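Local coordinates for rhamnosidase B (Bacillus sp., PDB 2OKX), which probably hydrolyses terminal alpha-L-rhamnose residues from glycosides, as a glycoside hydrolase of family 78, at residues A40-T45 and Y76-Q81; Y245-L250 and R327-D332; I552-T557 and Y588-E593. All coordinates share one frame; numbering follows the deposited sequence. Where two conformers were deposited one is given.

Overall arrangement
The three contacts follow one another along the chain, each within a different domain, and none touches another: contacts 1 and 3 come within about 17 Å at their nearest atoms, contact 2 stays about 37 and 36 Å from them. Contacts 1 and 2, centred about 29 and 35 Å from the centre of the chain, mix buried with exposed residues and join antiparallel strands by backbone hydrogen bonds, contact 1 beside L42, Y76 and I78, contact 2 by one bridge beside an exposed arginine. Contact 3, about 17 Å from the centre, joins two helices; its touching residues are all buried and meet mostly through side chains, with one water as polar link.

Contact 1 (A40-T45 and Y76-Q81); sequences AMLHIT and YDIGGQ
Antiparallel strand pairing joins A40-T45 to Y76-Q81, on strands 41-47 and 70-77 of the N-terminal domain. L42 and Y76 form the hydrogen-bonded pair: L42 N reaches Y76 O at 2.8 Å, and Y76 N returns the bond to L42 O, also at 2.8 Å. M41 and D77 are the non-hydrogen-bonded pair next to it, and one more backbone bond follows, I78 N to A40 O at 3.0 Å.

On the face of L42 and Y76 the contact is mostly apolar. I78 CG2 lies 4.0 Å from L42 CB, the two side chains crossing at about a right angle, and I78 CG1 touches A40 CB. The Y76 ring presents its edge to L42 O and to I44 CG2, its CE1 3.9 Å from that methyl, while its hydroxyl is hydrogen-bonded to that of Y50 and F197 stacks on the ring. The pair belongs to a mixed five-stranded sheet in which strand 110-117 flanks 41-47 on its other edge, I115 touching both L42 and I78.

On the face of M41 and D77, the methionine bends over D77, its partner across the strands: chi1 (-60°) and chi2 (-56°) bring SD to 3.7 Å from D77 CA, and the bend at chi3 turns CE to the Y76 carbonyl. D77 forms an Asx turn, OD1 accepting from G79 N at 2.9 Å. The same oxygen accepts a hydrogen bond from a water, which in turn accepts from A40 N, tying the turn to A40.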
loop_
_atom_site.group_PDB
_atom_site.type_symbol
_atom_site.label_atom_id
_atom_site.label_comp_id
_atom_site.label_asym_id
_atom_site.label_seq_id
_atom_site.Cartn_x
_atom_site.Cartn_y
_atom_site.Cartn_z
ATOM N N ALA A 40 -19.766 -28.088 7.477
ATOM C CA ALA A 40 -19.421 -27.532 8.773
ATOM C C ALA A 40 -18.767 -26.185 8.487
ATOM O O ALA A 40 -17.630 -26.126 8.016
ATOM C CB ALA A 40 -18.452 -28.453 9.499
ATOM N N MET A 41 -19.497 -25.108 8.757
ATOM C CA MET A 41 -18.997 -23.763 8.513
ATOM C C MET A 41 -18.406 -23.119 9.762
ATOM O O MET A 41 -18.937 -23.268 10.867
ATOM C CB MET A 41 -20.121 -22.869 7.977
ATOM C CG MET A 41 -20.750 -23.343 6.675
ATOM S SD MET A 41 -19.536 -23.558 5.348
ATOM C CE MET A 41 -19.163 -21.835 4.946
ATOM N N LEU A 42 -17.301 -22.405 9.575
ATOM C CA LEU A 42 -16.637 -21.703 10.663
ATOM C C LEU A 42 -16.664 -20.223 10.299
ATOM O O LEU A 42 -15.989 -19.788 9.361
ATOM C CB LEU A 42 -15.195 -22.193 10.822
ATOM C CG LEU A 42 -14.448 -21.759 12.086
ATOM C CD1 LEU A 42 -13.198 -22.607 12.265
ATOM C CD2 LEU A 42 -14.087 -20.281 11.999
ATOM N N HIS A 43 -17.469 -19.463 11.035
ATOM C CA HIS A 43 -17.623 -18.031 10.816
ATOM C C HIS A 43 -16.710 -17.307 11.792
ATOM O O HIS A 43 -16.733 -17.582 12.990
ATOM C CB HIS A 43 -19.077 -17.639 11.054
ATOM C CG HIS A 43 -20.054 -18.488 10.302
ATOM N ND1 HIS A 43 -20.283 -18.344 8.950
ATOM C CD2 HIS A 43 -20.855 -19.500 10.714
ATOM C CE1 HIS A 43 -21.186 -19.227 8.562
ATOM N NE2 HIS A 43 -21.550 -19.941 9.614
ATOM N N ILE A 44 -15.917 -16.369 11.286
ATOM C CA ILE A 44 -14.964 -15.676 12.138
ATOM C C ILE A 44 -14.546 -14.281 11.683
ATOM O O ILE A 44 -14.572 -13.954 10.494
ATOM C CB ILE A 44 -13.678 -16.533 12.273
ATOM C CG1 ILE A 44 -12.611 -15.796 13.085
ATOM C CG2 ILE A 44 -13.136 -16.867 10.882
ATOM C CD1 ILE A 44 -11.331 -16.602 13.277
ATOM N N THR A 45 -14.178 -13.461 12.660
ATOM C CA THR A 45 -13.668 -12.120 12.415
ATOM C C THR A 45 -12.859 -11.767 13.651
ATOM O O THR A 45 -12.988 -12.416 14.689
ATOM C CB THR A 45 -14.783 -11.075 12.178
ATOM O OG1 THR A 45 -14.188 -9.864 11.690
ATOM C CG2 THR A 45 -15.534 -10.767 13.466
ATOM N N TYR A 76 -15.655 -20.191 6.568
ATOM C CA TYR A 76 -14.913 -21.281 5.938
ATOM C C TYR A 76 -15.611 -22.625 6.039
ATOM O O TYR A 76 -16.207 -22.947 7.065
ATOM C CB TYR A 76 -13.539 -21.467 6.582
ATOM C CG TYR A 76 -12.617 -20.279 6.521
ATOM C CD1 TYR A 76 -12.739 -19.228 7.430
ATOM C CD2 TYR A 76 -11.603 -20.216 5.568
ATOM C CE1 TYR A 76 -11.868 -18.142 7.392
ATOM C CE2 TYR A 76 -10.727 -19.137 5.521
ATOM C CZ TYR A 76 -10.865 -18.103 6.434
ATOM O OH TYR A 76 -10.010 -17.027 6.379
ATOM N N ASP A 77 -15.526 -23.411 4.972
ATOM C CA ASP A 77 -16.077 -24.755 4.998
ATOM C C ASP A 77 -14.884 -25.564 5.503
ATOM O O ASP A 77 -13.909 -25.756 4.771
ATOM C CB ASP A 77 -16.452 -25.229 3.598
ATOM C CG ASP A 77 -17.031 -26.634 3.599
ATOM O OD1 ASP A 77 -16.532 -27.484 4.368
ATOM O OD2 ASP A 77 -17.977 -26.889 2.828
ATOM N N ILE A 78 -14.945 -26.020 6.753
ATOM C CA ILE A 78 -13.839 -26.778 7.332
ATOM C C ILE A 78 -14.016 -28.292 7.300
ATOM O O ILE A 78 -13.340 -29.010 8.034
ATOM C CB ILE A 78 -13.579 -26.360 8.797
ATOM C CG1 ILE A 78 -14.861 -26.531 9.621
ATOM C CG2 ILE A 78 -13.084 -24.920 8.849
ATOM C CD1 ILE A 78 -14.673 -26.285 11.099
ATOM N N GLY A 79 -14.908 -28.777 6.444
ATOM C CA GLY A 79 -15.139 -30.208 6.357
ATOM C C GLY A 79 -13.869 -30.988 6.082
ATOM O O GLY A 79 -13.740 -32.149 6.479
ATOM N N GLY A 80 -12.920 -30.340 5.412
ATOM C CA GLY A 80 -11.667 -30.989 5.084
ATOM C C GLY A 80 -10.727 -31.179 6.256
ATOM O O GLY A 80 -9.937 -32.121 6.265
ATOM N N GLN A 81 -10.798 -30.295 7.245
ATOM C CA GLN A 81 -9.925 -30.402 8.409
ATOM C C GLN A 81 -10.628 -31.029 9.609
ATOM O O GLN A 81 -9.984 -31.390 10.592
ATOM C CB GLN A 81 -9.389 -29.019 8.809
ATOM C CG GLN A 81 -8.496 -28.348 7.769
ATOM C CD GLN A 81 -9.277 -27.635 6.674
ATOM O OE1 GLN A 81 -8.694 -27.121 5.716
ATOM N NE2 GLN A 81 -10.596 -27.592 6.813
HETATM O O HOH W 1 -18.138 -29.500 5.541
#

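Contact 2 (Y245-L250 and R327-D332)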
loop_
_atom_site.group_PDB
_atom_site.type_symbol
_atom_site.label_atom_id
_atom_site.label_comp_id
_atom_site.label_asym_id
_atom_site.label_seq_id
_atom_site.Cartn_x
_atom_site.Cartn_y
_atom_site.Cartn_z
ATOM N N TYR A 245 12.710 17.920 21.051
ATOM C CA TYR A 245 13.975 17.255 20.758
ATOM C C TYR A 245 14.031 15.849 21.328
ATOM O O TYR A 245 13.191 15.445 22.130
ATOM C CB TYR A 245 15.160 18.000 21.385
ATOM C CG TYR A 245 15.268 19.472 21.091
ATOM C CD1 TYR A 245 14.491 20.403 21.780
ATOM C CD2 TYR A 245 16.175 19.939 20.143
ATOM C CE1 TYR A 245 14.621 21.769 21.530
ATOM C CE2 TYR A 245 16.312 21.298 19.886
ATOM C CZ TYR A 245 15.534 22.204 20.581
ATOM O OH TYR A 245 15.669 23.545 20.312
ATOM N N VAL A 246 15.042 15.111 20.891
ATOM C CA VAL A 246 15.312 13.785 21.419
ATOM C C VAL A 246 16.622 14.059 22.137
ATOM O O VAL A 246 17.497 14.725 21.585
ATOM C CB VAL A 246 15.563 12.736 20.320
ATOM C CG1 VAL A 246 16.273 11.522 20.922
ATOM C CG2 VAL A 246 14.242 12.305 19.707
ATOM N N ALA A 247 16.767 13.560 23.359
ATOM C CA ALA A 247 17.996 13.811 24.097
ATOM C C ALA A 247 18.538 12.578 24.800
ATOM O O ALA A 247 17.781 11.745 25.300
ATOM C CB ALA A 247 17.772 14.928 25.109
ATOM N N THR A 248 19.861 12.478 24.831
ATOM C CA THR A 248 20.532 11.370 25.485
ATOM C C THR A 248 21.932 11.804 25.893
ATOM O O THR A 248 22.528 12.697 25.279
ATOM C CB THR A 248 20.658 10.144 24.551
ATOM O OG1 THR A 248 21.084 9.004 25.311
ATOM C CG2 THR A 248 21.677 10.414 23.450
ATOM N N ILE A 249 22.451 11.171 26.939
ATOM C CA ILE A 249 23.794 11.471 27.414
ATOM C C ILE A 249 24.736 10.408 26.872
ATOM O O ILE A 249 24.579 9.222 27.162
ATOM C CB ILE A 249 23.871 11.457 28.954
ATOM C CG1 ILE A 249 22.902 12.485 29.538
ATOM C CG2 ILE A 249 25.293 11.761 29.402
ATOM C CD1 ILE A 249 23.217 13.909 29.137
ATOM N N LEU A 250 25.706 10.838 26.074
ATOM C CA LEU A 250 26.690 9.939 25.488
ATOM C C LEU A 250 27.953 9.976 26.339
ATOM O O LEU A 250 28.585 11.023 26.466
ATOM C CB LEU A 250 27.022 10.383 24.061
ATOM C CG LEU A 250 28.188 9.687 23.358
ATOM C CD1 LEU A 250 27.895 8.208 23.219
ATOM C CD2 LEU A 250 28.412 10.317 21.991
ATOM N N ARG A 327 22.332 7.115 28.305
ATOM C CA ARG A 327 21.340 7.151 29.363
ATOM C C ARG A 327 20.449 8.365 29.194
ATOM O O ARG A 327 20.867 9.384 28.650
ATOM C CB ARG A 327 21.994 7.154 30.752
ATOM C CG ARG A 327 22.668 8.444 31.172
ATOM C CD ARG A 327 22.920 8.415 32.684
ATOM N NE ARG A 327 23.592 9.616 33.168
ATOM C CZ ARG A 327 24.846 9.936 32.869
ATOM N NH1 ARG A 327 25.567 9.142 32.090
ATOM N NH2 ARG A 327 25.375 11.055 33.344
ATOM N N SER A 328 19.211 8.233 29.650
ATOM C CA SER A 328 18.227 9.298 29.555
ATOM C C SER A 328 18.486 10.404 30.564
ATOM O O SER A 328 18.882 10.137 31.699
ATOM C CB SER A 328 16.828 8.732 29.787
ATOM O OG SER A 328 15.870 9.770 29.897
ATOM N N PRO A 329 18.277 11.664 30.159
ATOM C CA PRO A 329 18.495 12.786 31.077
ATOM C C PRO A 329 17.346 12.825 32.077
ATOM O O PRO A 329 17.384 13.566 33.058
ATOM C CB PRO A 329 18.488 14.004 30.152
ATOM C CG PRO A 329 18.870 13.434 28.809
ATOM C CD PRO A 329 18.099 12.148 28.781
ATOM N N ALA A 330 16.321 12.020 31.816
ATOM C CA ALA A 330 15.152 11.960 32.683
ATOM C C ALA A 330 15.202 10.732 33.579
ATOM O O ALA A 330 16.201 10.015 33.612
ATOM C CB ALA A 330 13.881 11.943 31.846
ATOM N N GLY A 331 14.115 10.497 34.306
ATOM C CA GLY A 331 14.050 9.352 35.196
ATOM C C GLY A 331 14.201 8.040 34.450
ATOM O O GLY A 331 13.518 7.800 33.454
ATOM N N ASP A 332 15.095 7.187 34.939
ATOM C CA ASP A 332 15.349 5.894 34.320
ATOM C C ASP A 332 14.092 5.048 34.165
ATOM O O ASP A 332 13.299 4.917 35.102
ATOM C CB ASP A 332 16.375 5.114 35.144
ATOM C CG ASP A 332 16.516 3.680 34.683
ATOM O OD1 ASP A 332 16.921 3.470 33.520
ATOM O OD2 ASP A 332 16.217 2.766 35.481
#
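I249 and R327 lie obliquely across each other on one face of an antiparallel sheet, the isoleucine methyl CG2 set over a face of the guanidinium. CG2 stands 3.6 Å above that plane, displaced toward its rim, with NH1 3.8 Å away. The arginine leaves its backbone with CG between N and the carbonyl carbon (chi1 73°), alongside I249 CB; the chain, extended to NE, gives the reach, and chi4 (-68°) turns the guanidinium face to CG2. NH2 makes a salt bridge to E298, and NH1 has a weak bond to T251.

Beneath the two side chains their backbones pair. I249 N donates to R327 O at 2.9 Å; the return bond from R327 N to I249 O is longer, 3.3 Å. This bridge joins strand 240-252 to the end of strand 324-327, just where the chain leaves the sheet. Both strands belong to the branched antiparallel sheet of domain D2, in which 240-252 also pairs with 297-309 and 338-340.

The P329 ring packs on the strand: CD lies 3.5 Å from A247 O, and CG meets both A247 CB, at 4.1 Å, and I249 CG1. L377 and A338 also touch the proline. S328 shapes this exit as an ST turn, its OG accepting from A330 N at 3.0 Å. T248 OG1 approaches R327 O, but its hydrogen bond goes to P336 O.

Contact 3 (I552-T557 and Y588-E593)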
loop_
_atom_site.group_PDB
_atom_site.type_symbol
_atom_site.label_atom_id
_atom_site.label_comp_id
_atom_site.label_asym_id
_atom_site.label_seq_id
_atom_site.Cartn_x
_atom_site.Cartn_y
_atom_site.Cartn_z
ATOM N N ILE A 552 4.485 -6.795 -17.633
ATOM C CA ILE A 552 4.681 -6.153 -16.337
ATOM C C ILE A 552 3.417 -5.438 -15.868
ATOM O O ILE A 552 3.185 -5.306 -14.666
ATOM C CB ILE A 552 5.887 -5.169 -16.329
ATOM C CG1 ILE A 552 5.646 -3.991 -17.267
ATOM C CG2 ILE A 552 7.154 -5.915 -16.715
ATOM C CD1 ILE A 552 6.726 -2.911 -17.152
ATOM N N SER A 553 2.589 -4.990 -16.810
ATOM C CA SER A 553 1.343 -4.323 -16.443
ATOM C C SER A 553 0.408 -5.333 -15.779
ATOM O O SER A 553 -0.279 -5.021 -14.808
ATOM C CB SER A 553 0.659 -3.724 -17.681
ATOM O OG SER A 553 1.405 -2.637 -18.214
ATOM N N ARG A 554 0.383 -6.549 -16.315
ATOM C CA ARG A 554 -0.462 -7.606 -15.768
ATOM C C ARG A 554 0.044 -7.987 -14.371
ATOM O O ARG A 554 -0.742 -8.146 -13.435
ATOM C CB ARG A 554 -0.416 -8.829 -16.693
ATOM C CG ARG A 554 -1.502 -9.881 -16.465
ATOM C CD ARG A 554 -0.950 -11.188 -15.901
ATOM N NE ARG A 554 0.155 -11.762 -16.677
ATOM C CZ ARG A 554 0.036 -12.605 -17.702
ATOM N NH1 ARG A 554 1.129 -13.050 -18.312
ATOM N NH2 ARG A 554 -1.153 -13.016 -18.121
ATOM N N HIS A 555 1.356 -8.138 -14.231
ATOM C CA HIS A 555 1.918 -8.515 -12.938
ATOM C C HIS A 555 1.670 -7.437 -11.880
ATOM O O HIS A 555 1.349 -7.744 -10.733
ATOM C CB HIS A 555 3.418 -8.788 -13.061
ATOM C CG HIS A 555 4.006 -9.430 -11.845
ATOM N ND1 HIS A 555 3.511 -10.602 -11.315
ATOM C CD2 HIS A 555 5.028 -9.054 -11.041
ATOM C CE1 HIS A 555 4.202 -10.920 -10.235
ATOM N NE2 HIS A 555 5.129 -9.998 -10.048
ATOM N N THR A 556 1.813 -6.175 -12.269
ATOM C CA THR A 556 1.597 -5.067 -11.342
ATOM C C THR A 556 0.161 -5.098 -10.809
ATOM O O THR A 556 -0.084 -4.913 -9.618
ATOM C CB THR A 556 1.814 -3.709 -12.033
ATOM O OG1 THR A 556 3.122 -3.670 -12.611
ATOM C CG2 THR A 556 1.669 -2.565 -11.024
ATOM N N THR A 557 -0.783 -5.328 -11.714
ATOM C CA THR A 557 -2.196 -5.371 -11.356
ATOM C C THR A 557 -2.472 -6.505 -10.381
ATOM O O THR A 557 -3.188 -6.327 -9.402
ATOM C CB THR A 557 -3.056 -5.532 -12.621
ATOM O OG1 THR A 557 -2.753 -4.459 -13.522
ATOM C CG2 THR A 557 -4.551 -5.495 -12.275
ATOM N N TYR A 588 -10.254 -5.661 -15.841
ATOM C CA TYR A 588 -11.287 -6.178 -16.741
ATOM C C TYR A 588 -10.666 -6.856 -17.956
ATOM O O TYR A 588 -11.157 -7.882 -18.435
ATOM C CB TYR A 588 -12.211 -5.040 -17.224
ATOM C CG TYR A 588 -13.067 -4.401 -16.150
ATOM C CD1 TYR A 588 -13.431 -3.058 -16.239
ATOM C CD2 TYR A 588 -13.514 -5.131 -15.049
ATOM C CE1 TYR A 588 -14.208 -2.452 -15.261
ATOM C CE2 TYR A 588 -14.301 -4.534 -14.059
ATOM C CZ TYR A 588 -14.639 -3.192 -14.172
ATOM O OH TYR A 588 -15.373 -2.575 -13.184
ATOM N N TYR A 589 -9.584 -6.280 -18.468
ATOM C CA TYR A 589 -8.951 -6.855 -19.645
ATOM C C TYR A 589 -7.958 -7.982 -19.390
ATOM O O TYR A 589 -7.843 -8.891 -20.210
ATOM C CB TYR A 589 -8.285 -5.755 -20.478
ATOM C CG TYR A 589 -9.247 -5.064 -21.429
ATOM C CD1 TYR A 589 -10.271 -4.253 -20.946
ATOM C CD2 TYR A 589 -9.151 -5.255 -22.809
ATOM C CE1 TYR A 589 -11.185 -3.647 -21.815
ATOM C CE2 TYR A 589 -10.059 -4.651 -23.688
ATOM C CZ TYR A 589 -11.070 -3.852 -23.182
ATOM O OH TYR A 589 -11.967 -3.253 -24.038
ATOM N N VAL A 590 -7.253 -7.948 -18.264
ATOM C CA VAL A 590 -6.268 -8.996 -18.000
ATOM C C VAL A 590 -6.733 -10.146 -17.106
ATOM O O VAL A 590 -6.217 -11.259 -17.225
ATOM C CB VAL A 590 -4.966 -8.402 -17.413
ATOM C CG1 VAL A 590 -4.483 -7.251 -18.293
ATOM C CG2 VAL A 590 -5.184 -7.945 -15.989
ATOM N N PHE A 591 -7.699 -9.890 -16.225
ATOM C CA PHE A 591 -8.203 -10.933 -15.327
ATOM C C PHE A 591 -9.711 -11.176 -15.428
ATOM O O PHE A 591 -10.154 -12.325 -15.446
ATOM C CB PHE A 591 -7.845 -10.607 -13.875
ATOM C CG PHE A 591 -6.370 -10.525 -13.621
ATOM C CD1 PHE A 591 -5.530 -11.567 -13.991
ATOM C CD2 PHE A 591 -5.819 -9.402 -13.009
ATOM C CE1 PHE A 591 -4.160 -11.497 -13.757
ATOM C CE2 PHE A 591 -4.450 -9.320 -12.769
ATOM C CZ PHE A 591 -3.619 -10.371 -13.144
ATOM N N GLY A 592 -10.488 -10.097 -15.471
ATOM C CA GLY A 592 -11.936 -10.214 -15.584
ATOM C C GLY A 592 -12.719 -10.317 -14.283
ATOM O O GLY A 592 -13.896 -10.681 -14.294
ATOM N N GLU A 593 -12.091 -9.999 -13.155
ATOM C CA GLU A 593 -12.797 -10.089 -11.883
ATOM C C GLU A 593 -13.715 -8.892 -11.669
ATOM O O GLU A 593 -13.417 -7.776 -12.106
ATOM C CB GLU A 593 -11.794 -10.218 -10.729
ATOM C CG GLU A 593 -10.950 -11.498 -10.788
ATOM C CD GLU A 593 -11.793 -12.762 -10.926
ATOM O OE1 GLU A 593 -12.670 -13.006 -10.076
ATOM O OE2 GLU A 593 -11.581 -13.521 -11.890
HETATM O O HOH W 2 -3.903 -12.602 -17.778
#
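R554 and T557, one helical turn apart on helix 544-559, meet V590 and F591 at the C-terminal end of helix 577-590 mainly through van der Waals contacts. The aliphatic part of R554 does the arginine's share: CG sits 3.9 Å from V590 CB, and CD lies 3.9 Å from F591 CE1, the arginine and phenylalanine side chains crossing at about a right angle. F591 CZ also comes to 3.6 Å from R554 O, reaching the backbone of the helix. On the other flank T557 CG2 approaches the ring edge near its plane, 3.9 Å from F591 CE2. With CG anti to its carbonyl carbon (chi1 -61°), F591 swings the ring across to the helix, and V590 CG2 rests over one ring face near the rim. At F591 a leucine would probably fail to reach both T557 CG2 and the CG-CD part of R554, opening a gap beside the helix.

Polar links are indirect or internal. One water, lying at the edge of the R554 guanidinium and in its plane, accepts from NH2 at 2.8 Å and donates to V590 O at 2.7 Å, bridging the arginine to the last turn of the other helix. Bends at chi2 and chi3 let R554 lay CD on F591 while NH2 meets this water; NH1 is held by a salt bridge to E551 of the same helix. T557 OG1 donates back to S553 O at 2.8 Å, and that oxygen also accepts from T557 N, on the opposite face of its plane; the threonine's CG2 is the branch that meets F591.

Both helices belong to the six-hairpin glycosidase domain, whose fold in this family is an (alpha/alpha)6 barrel, probably the catalytic module.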